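Local coordinates for probable glutamine-binding lipoprotein GlnH (GLNBP) (PDB 6H20) that binds aspartate, glutamate or asparagine as a solute-binding lipoprotein and probably signals amino acid supply to control protein kinase G and glutamate metabolism, at residues D26-L31 and S135-D140; A42-I47 and T244-F249; L146-S151 and P221-V226; V164-G169 and P183-V188. All coordinates share one frame; numbering follows the deposited sequence.

In the fold
From the N terminus, D26-L31 opens contact 1 and A42-I47 opens contact 2. Contact 1 closes at S135-D140, inside the long loop of contact 2, so the two cross along the chain. Strand 139-148 then runs on to L146-S151, where contact 3 opens. Contact 4 follows: V164-G169 meets P183-V188 after one short helix. Contact 3 closes around it at P221-V226, and contact 2 closes last, at T244-F249. Contacts 1 and 2 touch, through S30 and L31 on helix 244-259. Contacts 3 and 4 lie across the chain's centre from them, on the same sheet. The pairs probably belong to the two lobes of a solute-binding protein.

Contact 1 of 4, residues D26-L31 and S135-D140; sequences DPTASL and STVYLD
T28 and V137 meet through groups set by their first torsions. In T28 a chi1 of 63° places CG2 beside its own backbone N. In V137 a chi1 of 175° leaves CG2 in the equivalent place. This V137 methyl meets both T28 CB, at 3.7 Å, and T28 CG2, at 3.8 Å. S30 CB lies 3.7 Å from T136 CG2, and S30 OG is 3.6 Å from S135 C. That hydroxyl is bound by F134 O and N251 ND2, while T136 OG1 is held by R258. S135-D140 leads into strand 139-148, probably one of the two lobe-crossing strands of the solute-binding protein fold. D26-L31 lays the N-terminal tail against S135-V137, the approach to that strand, with S30 also bonded by its backbone to R284 and V286 of the C-terminal tail. Water joins the two backbones. One molecule donates to T28 O at 2.7 Å and accepts from V137 N at 3.1 Å. A second water lies between S135 O, at 2.8 Å, and T28 O, where the bond is weak. It has more acceptors near it than protons to give.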
loop_
_atom_site.group_PDB
_atom_site.type_symbol
_atom_site.label_atom_id
_atom_site.label_comp_id
_atom_site.label_asym_id
_atom_site.label_seq_id
_atom_site.Cartn_x
_atom_site.Cartn_y
_atom_site.Cartn_z
ATOM N N ASP A 26 -6.609 -6.284 -17.066
ATOM C CA ASP A 26 -5.280 -6.819 -16.771
ATOM C C ASP A 26 -4.464 -5.746 -16.058
ATOM O O ASP A 26 -3.495 -5.214 -16.619
ATOM C CB ASP A 26 -4.575 -7.273 -18.053
ATOM C CG ASP A 26 -3.280 -8.014 -17.779
ATOM O OD1 ASP A 26 -3.021 -8.373 -16.612
ATOM O OD2 ASP A 26 -2.514 -8.229 -18.740
ATOM N N PRO A 27 -4.814 -5.419 -14.813
ATOM C CA PRO A 27 -4.333 -4.158 -14.236
ATOM C C PRO A 27 -2.836 -4.101 -14.011
ATOM O O PRO A 27 -2.268 -3.003 -14.073
ATOM C CB PRO A 27 -5.119 -4.052 -12.919
ATOM C CG PRO A 27 -5.404 -5.476 -12.559
ATOM C CD PRO A 27 -5.634 -6.190 -13.860
ATOM N N THR A 28 -2.167 -5.233 -13.761
ATOM C CA THR A 28 -0.774 -5.160 -13.330
ATOM C C THR A 28 0.223 -4.978 -14.469
ATOM O O THR A 28 1.407 -4.776 -14.188
ATOM C CB THR A 28 -0.379 -6.387 -12.508
ATOM O OG1 THR A 28 -0.486 -7.561 -13.318
ATOM C CG2 THR A 28 -1.274 -6.524 -11.269
ATOM N N ALA A 29 -0.206 -5.044 -15.728
ATOM C CA ALA A 29 0.709 -4.809 -16.837
ATOM C C ALA A 29 0.983 -3.317 -16.983
ATOM O O ALA A 29 0.059 -2.496 -16.958
ATOM C CB ALA A 29 0.105 -5.345 -18.132
ATOM N N SER A 30 2.262 -2.966 -17.144
ATOM C CA SER A 30 2.672 -1.564 -17.168
ATOM C C SER A 30 3.583 -1.301 -18.369
ATOM O O SER A 30 3.676 -2.142 -19.264
ATOM C CB SER A 30 3.341 -1.203 -15.831
ATOM O OG SER A 30 3.658 0.177 -15.722
ATOM N N LEU A 31 4.266 -0.155 -18.397
ATOM C CA LEU A 31 5.004 0.266 -19.589
ATOM C C LEU A 31 6.474 -0.125 -19.514
ATOM O O LEU A 31 7.133 0.059 -18.487
ATOM C CB LEU A 31 4.897 1.782 -19.747
ATOM C CG LEU A 31 3.492 2.299 -20.043
ATOM C CD1 LEU A 31 3.498 3.815 -20.099
ATOM C CD2 LEU A 31 2.974 1.705 -21.347
ATOM N N SER A 135 3.321 1.846 -11.882
ATOM C CA SER A 135 4.461 1.005 -12.208
ATOM C C SER A 135 4.053 -0.465 -12.208
ATOM O O SER A 135 2.925 -0.834 -11.864
ATOM C CB SER A 135 5.547 1.158 -11.143
ATOM O OG SER A 135 5.135 0.568 -9.911
ATOM N N THR A 136 5.007 -1.313 -12.600
ATOM C CA THR A 136 4.869 -2.742 -12.373
ATOM C C THR A 136 4.799 -3.038 -10.871
ATOM O O THR A 136 5.064 -2.185 -10.012
ATOM C CB THR A 136 6.052 -3.497 -12.975
ATOM O OG1 THR A 136 7.283 -2.986 -12.439
ATOM C CG2 THR A 136 6.052 -3.373 -14.506
ATOM N N VAL A 137 4.446 -4.283 -10.551
ATOM C CA VAL A 137 4.208 -4.665 -9.158
ATOM C C VAL A 137 5.530 -4.745 -8.408
ATOM O O VAL A 137 6.463 -5.433 -8.843
ATOM C CB VAL A 137 3.480 -6.017 -9.112
ATOM C CG1 VAL A 137 3.314 -6.504 -7.662
ATOM C CG2 VAL A 137 2.148 -5.940 -9.836
ATOM N N TYR A 138 5.608 -4.075 -7.247
ATOM C CA TYR A 138 6.816 -4.151 -6.432
ATOM C C TYR A 138 6.666 -4.984 -5.161
ATOM O O TYR A 138 7.677 -5.284 -4.510
ATOM C CB TYR A 138 7.369 -2.746 -6.105
ATOM C CG TYR A 138 6.565 -1.927 -5.115
ATOM C CD1 TYR A 138 6.762 -2.058 -3.746
ATOM C CD2 TYR A 138 5.626 -1.001 -5.564
ATOM C CE1 TYR A 138 6.031 -1.294 -2.852
ATOM C CE2 TYR A 138 4.889 -0.226 -4.669
ATOM C CZ TYR A 138 5.098 -0.396 -3.311
ATOM O OH TYR A 138 4.369 0.364 -2.433
ATOM N N LEU A 139 5.451 -5.393 -4.814
ATOM C CA LEU A 139 5.233 -6.290 -3.688
ATOM C C LEU A 139 3.818 -6.807 -3.838
ATOM O O LEU A 139 2.926 -6.040 -4.200
ATOM C CB LEU A 139 5.359 -5.523 -2.363
ATOM C CG LEU A 139 5.308 -6.372 -1.089
ATOM C CD1 LEU A 139 6.525 -7.265 -1.005
ATOM C CD2 LEU A 139 5.242 -5.461 0.135
ATOM N N ASP A 140 3.611 -8.099 -3.584
ATOM C CA ASP A 140 2.290 -8.705 -3.734
ATOM C C ASP A 140 1.797 -9.182 -2.375
ATOM O O ASP A 140 2.337 -10.144 -1.817
ATOM C CB ASP A 140 2.321 -9.862 -4.731
ATOM C CG ASP A 140 0.939 -10.377 -5.049
ATOM O OD1 ASP A 140 0.022 -9.543 -5.220
ATOM O OD2 ASP A 140 0.765 -11.617 -5.135
HETATM O O HOH W 1 3.700 -5.833 -13.128
HETATM O O HOH W 2 0.821 -2.063 -13.233
#

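Contact 2 of 4, residues A42-I47 and T244-F249; sequences AAVADI and TGLVRF
Two helical elements pack here: the N-terminal pair of short helices, 37-43 and 45-50, and the first turns of helix 244-259. A43 and V44 lie at the break between the short helices, with V44 in the N-cap position of the second. A43 faces G245, which has no side chain, and their CA atoms come within 5.2 Å. A43 CB rests on the backbone there, 3.9 Å from G245 O. V44 carries the larger apolar patch. Its chi1 of -64° puts CG1 beside the backbone N and CG2 between that N and the carbonyl carbon, and both methyls meet F249. CG1 makes a CH-pi contact over one ring face, 3.7 Å from the centroid of the F249 ring and 18° off its normal. CG2 sits nearer the rim, 3.6 Å from F249 CE2. The two side chains are roughly perpendicular. V44 CG1 also touches L246 CD1 at 4.0 Å. From the first turn of the second short helix, I47 CD1 reaches the same L246 CD1 at 4.1 Å, again at about a right angle. I89 of helix 77-90 packs against V44, I47 and F249, and L246 also touches I239 of strand 232-240. This is plain apolar helix packing away from the ligand pocket, of the kind that covers a sheet in the layered alpha/beta lobes of solute-binding proteins.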
loop_
_atom_site.group_PDB
_atom_site.type_symbol
_atom_site.label_atom_id
_atom_site.label_comp_id
_atom_site.label_asym_id
_atom_site.label_seq_id
_atom_site.Cartn_x
_atom_site.Cartn_y
_atom_site.Cartn_z
ATOM N N ALA A 42 16.000 12.149 -19.528
ATOM C CA ALA A 42 15.151 13.213 -20.058
ATOM C C ALA A 42 13.754 13.159 -19.450
ATOM O O ALA A 42 13.118 14.201 -19.238
ATOM C CB ALA A 42 15.082 13.128 -21.585
ATOM N N ALA A 43 13.268 11.953 -19.147
ATOM C CA ALA A 43 11.909 11.791 -18.637
ATOM C C ALA A 43 11.738 12.316 -17.219
ATOM O O ALA A 43 10.596 12.532 -16.786
ATOM C CB ALA A 43 11.510 10.316 -18.689
ATOM N N VAL A 44 12.830 12.508 -16.484
ATOM C CA VAL A 44 12.767 13.018 -15.117
ATOM C C VAL A 44 13.454 14.374 -14.977
ATOM O O VAL A 44 13.768 14.789 -13.860
ATOM C CB VAL A 44 13.286 12.000 -14.092
ATOM C CG1 VAL A 44 12.399 10.788 -14.079
ATOM C CG2 VAL A 44 14.729 11.616 -14.389
ATOM N N ALA A 45 13.669 15.079 -16.095
ATOM C CA ALA A 45 14.424 16.331 -16.049
ATOM C C ALA A 45 13.721 17.376 -15.198
ATOM O O ALA A 45 14.373 18.186 -14.530
ATOM C CB ALA A 45 14.663 16.862 -17.466
ATOM N N ASP A 46 12.386 17.375 -15.211
ATOM C CA ASP A 46 11.646 18.343 -14.409
ATOM C C ASP A 46 11.799 18.054 -12.924
ATOM O O ASP A 46 11.928 18.983 -12.113
ATOM C CB ASP A 46 10.174 18.347 -14.817
ATOM C CG ASP A 46 9.954 18.953 -16.193
ATOM O OD1 ASP A 46 10.865 19.652 -16.694
ATOM O OD2 ASP A 46 8.866 18.739 -16.770
ATOM N N ILE A 47 11.779 16.775 -12.547
ATOM C CA ILE A 47 12.005 16.406 -11.154
ATOM C C ILE A 47 13.408 16.813 -10.733
ATOM O O ILE A 47 13.612 17.427 -9.680
ATOM C CB ILE A 47 11.769 14.899 -10.957
ATOM C CG1 ILE A 47 10.283 14.567 -11.130
ATOM C CG2 ILE A 47 12.271 14.459 -9.589
ATOM C CD1 ILE A 47 10.001 13.080 -11.289
ATOM N N THR A 244 3.508 9.126 -18.665
ATOM C CA THR A 244 3.981 7.805 -19.072
ATOM C C THR A 244 5.494 7.694 -18.992
ATOM O O THR A 244 6.015 6.602 -18.730
ATOM C CB THR A 244 3.487 7.438 -20.470
ATOM O OG1 THR A 244 3.903 8.441 -21.405
ATOM C CG2 THR A 244 1.969 7.299 -20.478
ATOM N N GLY A 245 6.215 8.799 -19.193
ATOM C CA GLY A 245 7.664 8.755 -19.056
ATOM C C GLY A 245 8.100 8.362 -17.658
ATOM O O GLY A 245 9.041 7.590 -17.479
ATOM N N LEU A 246 7.426 8.898 -16.645
ATOM C CA LEU A 246 7.766 8.536 -15.274
ATOM C C LEU A 246 7.414 7.086 -14.973
ATOM O O LEU A 246 8.118 6.435 -14.196
ATOM C CB LEU A 246 7.052 9.485 -14.312
ATOM C CG LEU A 246 7.411 9.370 -12.835
ATOM C CD1 LEU A 246 8.901 9.389 -12.610
ATOM C CD2 LEU A 246 6.741 10.510 -12.062
ATOM N N VAL A 247 6.344 6.560 -15.575
ATOM C CA VAL A 247 6.046 5.132 -15.439
ATOM C C VAL A 247 7.217 4.296 -15.945
ATOM O O VAL A 247 7.691 3.378 -15.260
ATOM C CB VAL A 247 4.745 4.773 -16.180
ATOM C CG1 VAL A 247 4.495 3.261 -16.100
ATOM C CG2 VAL A 247 3.573 5.564 -15.620
ATOM N N ARG A 248 7.685 4.587 -17.169
ATOM C CA ARG A 248 8.819 3.841 -17.707
ATOM C C ARG A 248 10.052 4.002 -16.831
ATOM O O ARG A 248 10.777 3.032 -16.598
ATOM C CB ARG A 248 9.115 4.263 -19.148
ATOM C CG ARG A 248 7.947 4.060 -20.083
ATOM C CD ARG A 248 8.367 4.380 -21.513
ATOM N NE ARG A 248 7.235 4.380 -22.436
ATOM C CZ ARG A 248 6.739 3.286 -23.008
ATOM N NH1 ARG A 248 7.272 2.097 -22.746
ATOM N NH2 ARG A 248 5.702 3.379 -23.836
ATOM N N PHE A 249 10.302 5.218 -16.331
ATOM C CA PHE A 249 11.464 5.445 -15.479
ATOM C C PHE A 249 11.390 4.592 -14.216
ATOM O O PHE A 249 12.351 3.888 -13.873
ATOM C CB PHE A 249 11.591 6.933 -15.111
ATOM C CG PHE A 249 12.871 7.260 -14.397
ATOM C CD1 PHE A 249 13.002 7.033 -13.021
ATOM C CD2 PHE A 249 13.964 7.743 -15.107
ATOM C CE1 PHE A 249 14.195 7.304 -12.373
ATOM C CE2 PHE A 249 15.152 8.015 -14.471
ATOM C CZ PHE A 249 15.274 7.793 -13.104
#

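Contact 3 of 4, residues L146-S151 and P221-V226; sequences LAPRDS and PYLHIV
A147 and H224 form a hydrogen-bonded pair between antiparallel strands 139-148 and 223-226, the latter at an edge of the sheet. A147 N donates to H224 O at 3.1 Å, and H224 N returns a bond to A147 O at 3.0 Å. L146 pairs with I225 in the non-hydrogen-bonded position, and its CD1 packs diagonally on L223 CB at 3.7 Å. Beyond the strand the chain turns at P148-S151. R149 N donates to Y222 O at 2.9 Å by a bent bond. The H224 ring lies between R149 CA, a CH-pi contact over one face, and V226 CG1 on the opposite face. P148 CB sits 3.6 Å from Y222 CZ. Y222 OH lies against D150 OD1, so close that the exact length is doubtful, and has a weak bond with R201. The extended R149 chain brings NE to P221 O at 3.0 Å, in the carbonyl plane but 19° out of the guanidinium plane. Helix 210-219 covers the apolar side, with L213 touching both L146 and I225. One water lies in the R149 guanidinium plane, accepts from R149 NH2 at 2.9 Å, and donates to both P221 O and L223 O.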
loop_
_atom_site.group_PDB
_atom_site.type_symbol
_atom_site.label_atom_id
_atom_site.label_comp_id
_atom_site.label_asym_id
_atom_site.label_seq_id
_atom_site.Cartn_x
_atom_site.Cartn_y
_atom_site.Cartn_z
ATOM N N LEU A 146 -6.936 -9.747 11.231
ATOM C CA LEU A 146 -6.156 -9.587 12.453
ATOM C C LEU A 146 -7.110 -9.561 13.644
ATOM O O LEU A 146 -8.072 -8.784 13.660
ATOM C CB LEU A 146 -5.367 -8.271 12.400
ATOM C CG LEU A 146 -4.519 -7.910 13.621
ATOM C CD1 LEU A 146 -3.271 -8.746 13.622
ATOM C CD2 LEU A 146 -4.161 -6.417 13.585
ATOM N N ALA A 147 -6.855 -10.407 14.638
ATOM C CA ALA A 147 -7.713 -10.454 15.814
ATOM C C ALA A 147 -6.861 -10.767 17.033
ATOM O O ALA A 147 -5.739 -11.268 16.901
ATOM C CB ALA A 147 -8.807 -11.518 15.649
ATOM N N PRO A 148 -7.348 -10.474 18.232
ATOM C CA PRO A 148 -6.600 -10.877 19.431
ATOM C C PRO A 148 -6.461 -12.389 19.515
ATOM O O PRO A 148 -7.299 -13.143 19.014
ATOM C CB PRO A 148 -7.461 -10.341 20.582
ATOM C CG PRO A 148 -8.283 -9.226 19.948
ATOM C CD PRO A 148 -8.563 -9.702 18.564
ATOM N N ARG A 149 -5.394 -12.833 20.191
ATOM C CA ARG A 149 -5.102 -14.268 20.249
ATOM C C ARG A 149 -6.221 -15.082 20.898
ATOM O O ARG A 149 -6.371 -16.272 20.591
ATOM C CB ARG A 149 -3.773 -14.508 20.967
ATOM C CG ARG A 149 -2.582 -14.343 20.050
ATOM C CD ARG A 149 -1.308 -14.082 20.835
ATOM N NE ARG A 149 -0.191 -14.015 19.918
ATOM C CZ ARG A 149 0.407 -15.089 19.409
ATOM N NH1 ARG A 149 0.010 -16.311 19.769
ATOM N NH2 ARG A 149 1.396 -14.937 18.550
ATOM N N ASP A 150 -7.016 -14.482 21.784
ATOM C CA ASP A 150 -8.098 -15.228 22.417
ATOM C C ASP A 150 -9.413 -15.157 21.653
ATOM O O ASP A 150 -10.402 -15.746 22.103
ATOM C CB ASP A 150 -8.304 -14.778 23.868
ATOM C CG ASP A 150 -8.552 -13.292 23.992
ATOM O OD1 ASP A 150 -7.775 -12.513 23.401
ATOM O OD2 ASP A 150 -9.509 -12.903 24.706
ATOM N N SER A 151 -9.445 -14.460 20.516
ATOM C CA SER A 151 -10.676 -14.321 19.757
ATOM C C SER A 151 -10.994 -15.625 19.028
ATOM O O SER A 151 -10.084 -16.298 18.531
ATOM C CB SER A 151 -10.504 -13.212 18.720
ATOM O OG SER A 151 -11.607 -13.169 17.821
ATOM N N PRO A 221 2.027 -7.772 19.900
ATOM C CA PRO A 221 2.133 -9.225 19.673
ATOM C C PRO A 221 1.027 -10.050 20.321
ATOM O O PRO A 221 1.004 -11.276 20.136
ATOM C CB PRO A 221 3.511 -9.579 20.243
ATOM C CG PRO A 221 4.223 -8.277 20.389
ATOM C CD PRO A 221 3.192 -7.235 20.617
ATOM N N TYR A 222 0.108 -9.421 21.052
ATOM C CA TYR A 222 -1.101 -10.099 21.504
ATOM C C TYR A 222 -2.038 -10.401 20.336
ATOM O O TYR A 222 -2.938 -11.236 20.465
ATOM C CB TYR A 222 -1.748 -9.225 22.589
ATOM C CG TYR A 222 -3.183 -9.523 22.986
ATOM C CD1 TYR A 222 -3.571 -10.794 23.397
ATOM C CD2 TYR A 222 -4.139 -8.505 22.999
ATOM C CE1 TYR A 222 -4.892 -11.049 23.789
ATOM C CE2 TYR A 222 -5.437 -8.749 23.384
ATOM C CZ TYR A 222 -5.814 -10.015 23.772
ATOM O OH TYR A 222 -7.131 -10.229 24.148
ATOM N N LEU A 223 -1.839 -9.749 19.193
ATOM C CA LEU A 223 -2.669 -9.994 18.024
ATOM C C LEU A 223 -2.024 -11.033 17.112
ATOM O O LEU A 223 -0.804 -11.239 17.121
ATOM C CB LEU A 223 -2.883 -8.691 17.252
ATOM C CG LEU A 223 -3.240 -7.497 18.124
ATOM C CD1 LEU A 223 -3.411 -6.278 17.218
ATOM C CD2 LEU A 223 -4.524 -7.752 18.898
ATOM N N HIS A 224 -2.863 -11.692 16.308
ATOM C CA HIS A 224 -2.375 -12.648 15.320
ATOM C C HIS A 224 -3.206 -12.557 14.043
ATOM O O HIS A 224 -4.344 -12.075 14.040
ATOM C CB HIS A 224 -2.281 -14.096 15.860
ATOM C CG HIS A 224 -3.598 -14.737 16.184
ATOM N ND1 HIS A 224 -3.694 -16.069 16.539
ATOM C CD2 HIS A 224 -4.862 -14.249 16.218
ATOM C CE1 HIS A 224 -4.960 -16.371 16.770
ATOM N NE2 HIS A 224 -5.689 -15.284 16.587
ATOM N N ILE A 225 -2.617 -13.049 12.950
ATOM C CA ILE A 225 -3.240 -13.011 11.635
ATOM C C ILE A 225 -3.855 -14.370 11.354
ATOM O O ILE A 225 -3.204 -15.412 11.539
ATOM C CB ILE A 225 -2.202 -12.649 10.563
ATOM C CG1 ILE A 225 -1.675 -11.227 10.795
ATOM C CG2 ILE A 225 -2.809 -12.769 9.161
ATOM C CD1 ILE A 225 -0.452 -10.867 9.940
ATOM N N VAL A 226 -5.112 -14.361 10.914
ATOM C CA VAL A 226 -5.893 -15.569 10.703
ATOM C C VAL A 226 -6.615 -15.473 9.365
ATOM O O VAL A 226 -6.699 -14.407 8.741
ATOM C CB VAL A 226 -6.906 -15.815 11.842
ATOM C CG1 VAL A 226 -6.190 -15.919 13.187
ATOM C CG2 VAL A 226 -7.939 -14.703 11.886
HETATM O O HOH W 3 1.646 -12.304 17.453
HETATM O O HOH W 4 -8.511 -15.475 16.473
#

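Contact 4 of 4, residues V164-G169 and P183-V188; sequences VCVARG and PVIVSV
V164 N donates to V184 O at 2.9 Å, the first of five backbone bonds that zip strands 163-167 and 184-188 together in parallel. V186 N answers to V164 O at 2.9 Å. V166 N then binds V186 O at 3.0 Å, and V188 N binds V166 O at the same length but with a bent angle of 144°. R168 N closes the ladder on V188 O at 2.8 Å. The alternate residues bond outward instead: C165 with A205 of the next strand, and I185 and S187 with M10 and E8 of the N-terminal region. A167 O is taken by T170 OG1. The strands and helix 171-176 form a beta-alpha-beta unit. Side chains fill both faces. V164 meets P183, and V166 meets I185, beside I176 of that helix. On the other face C165 SG, in a disulfide with C194, lies 3.8 Å from V188 CG2. R168 bends back at chi3, -70°, and its NH1 reaches S187 OG at 2.9 Å, with the hydroxyl oxygen in the guanidinium plane. One face of that group lies over V188 C. R168 NH2 donates to G6 O, and the ion pair of NH1 with E8 is long and weak. The side chain of A167 is about 5 Å from the bound asparagine and touches W191, a pocket residue. The near-continuous backbone ladder, together with the C165-C194 disulfide, is consistent with a well-fixed strand end, from which the chain passes to the pocket residues T170, T171 and S172.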
loop_
_atom_site.group_PDB
_atom_site.type_symbol
_atom_site.label_atom_id
_atom_site.label_comp_id
_atom_site.label_asym_id
_atom_site.label_seq_id
_atom_site.Cartn_x
_atom_site.Cartn_y
_atom_site.Cartn_z
ATOM N N VAL A 164 -15.623 -4.688 12.525
ATOM C CA VAL A 164 -14.416 -4.842 11.719
ATOM C C VAL A 164 -13.964 -3.464 11.265
ATOM O O VAL A 164 -14.751 -2.714 10.674
ATOM C CB VAL A 164 -14.685 -5.748 10.508
ATOM C CG1 VAL A 164 -13.450 -5.867 9.641
ATOM C CG2 VAL A 164 -15.160 -7.118 10.972
ATOM N N CYS A 165 -12.696 -3.147 11.517
ATOM C CA CYS A 165 -12.126 -1.846 11.186
ATOM C C CYS A 165 -11.419 -1.875 9.838
ATOM O O CYS A 165 -10.651 -2.802 9.540
ATOM C CB CYS A 165 -11.132 -1.438 12.273
ATOM S SG CYS A 165 -10.508 0.264 12.127
ATOM N N VAL A 166 -11.652 -0.818 9.044
ATOM C CA VAL A 166 -10.965 -0.597 7.773
ATOM C C VAL A 166 -10.684 0.889 7.630
ATOM O O VAL A 166 -11.446 1.732 8.109
ATOM C CB VAL A 166 -11.765 -1.086 6.543
ATOM C CG1 VAL A 166 -11.803 -2.608 6.503
ATOM C CG2 VAL A 166 -13.150 -0.477 6.552
ATOM N N ALA A 167 -9.602 1.216 6.938
ATOM C CA ALA A 167 -9.350 2.615 6.615
ATOM C C ALA A 167 -10.182 3.032 5.411
ATOM O O ALA A 167 -10.387 2.252 4.475
ATOM C CB ALA A 167 -7.868 2.848 6.325
ATOM N N ARG A 168 -10.667 4.269 5.438
ATOM C CA ARG A 168 -11.442 4.772 4.320
ATOM C C ARG A 168 -10.550 4.888 3.085
ATOM O O ARG A 168 -9.340 5.118 3.183
ATOM C CB ARG A 168 -12.074 6.119 4.689
ATOM C CG ARG A 168 -13.266 5.956 5.631
ATOM C CD ARG A 168 -14.018 7.259 5.882
ATOM N NE ARG A 168 -13.252 8.212 6.683
ATOM C CZ ARG A 168 -13.117 8.156 8.006
ATOM N NH1 ARG A 168 -13.677 7.174 8.704
ATOM N NH2 ARG A 168 -12.406 9.091 8.637
ATOM N N GLY A 169 -11.144 4.659 1.918
ATOM C CA GLY A 169 -10.400 4.841 0.684
ATOM C C GLY A 169 -9.572 3.648 0.277
ATOM O O GLY A 169 -8.663 3.786 -0.554
ATOM N N PRO A 183 -20.447 -7.520 8.416
ATOM C CA PRO A 183 -19.947 -7.052 9.705
ATOM C C PRO A 183 -20.545 -5.690 10.009
ATOM O O PRO A 183 -21.137 -5.029 9.150
ATOM C CB PRO A 183 -18.436 -6.914 9.473
ATOM C CG PRO A 183 -18.172 -7.446 8.102
ATOM C CD PRO A 183 -19.445 -7.373 7.352
ATOM N N VAL A 184 -20.379 -5.270 11.257
ATOM C CA VAL A 184 -20.486 -3.855 11.593
ATOM C C VAL A 184 -19.184 -3.207 11.141
ATOM O O VAL A 184 -18.108 -3.552 11.639
ATOM C CB VAL A 184 -20.693 -3.671 13.102
ATOM C CG1 VAL A 184 -20.594 -2.198 13.465
ATOM C CG2 VAL A 184 -22.027 -4.265 13.532
ATOM N N ILE A 185 -19.259 -2.295 10.181
ATOM C CA ILE A 185 -18.049 -1.753 9.573
ATOM C C ILE A 185 -17.704 -0.432 10.237
ATOM O O ILE A 185 -18.511 0.508 10.225
ATOM C CB ILE A 185 -18.185 -1.604 8.054
ATOM C CG1 ILE A 185 -18.558 -2.957 7.417
ATOM C CG2 ILE A 185 -16.872 -1.071 7.468
ATOM C CD1 ILE A 185 -18.781 -2.889 5.896
ATOM N N VAL A 186 -16.515 -0.372 10.827
ATOM C CA VAL A 186 -15.990 0.815 11.488
ATOM C C VAL A 186 -14.844 1.324 10.628
ATOM O O VAL A 186 -13.878 0.593 10.377
ATOM C CB VAL A 186 -15.505 0.484 12.907
ATOM C CG1 VAL A 186 -14.917 1.728 13.577
ATOM C CG2 VAL A 186 -16.639 -0.108 13.735
ATOM N N SER A 187 -14.949 2.557 10.143
ATOM C CA SER A 187 -13.913 3.090 9.272
ATOM C C SER A 187 -13.123 4.186 9.978
ATOM O O SER A 187 -13.640 4.875 10.864
ATOM C CB SER A 187 -14.471 3.558 7.922
ATOM O OG SER A 187 -15.208 4.772 8.021
ATOM N N VAL A 188 -11.856 4.319 9.588
ATOM C CA VAL A 188 -10.908 5.252 10.198
ATOM C C VAL A 188 -10.062 5.892 9.102
ATOM O O VAL A 188 -10.139 5.525 7.930
ATOM C CB VAL A 188 -10.001 4.563 11.235
ATOM C CG1 VAL A 188 -10.830 4.045 12.421
ATOM C CG2 VAL A 188 -9.204 3.450 10.566
#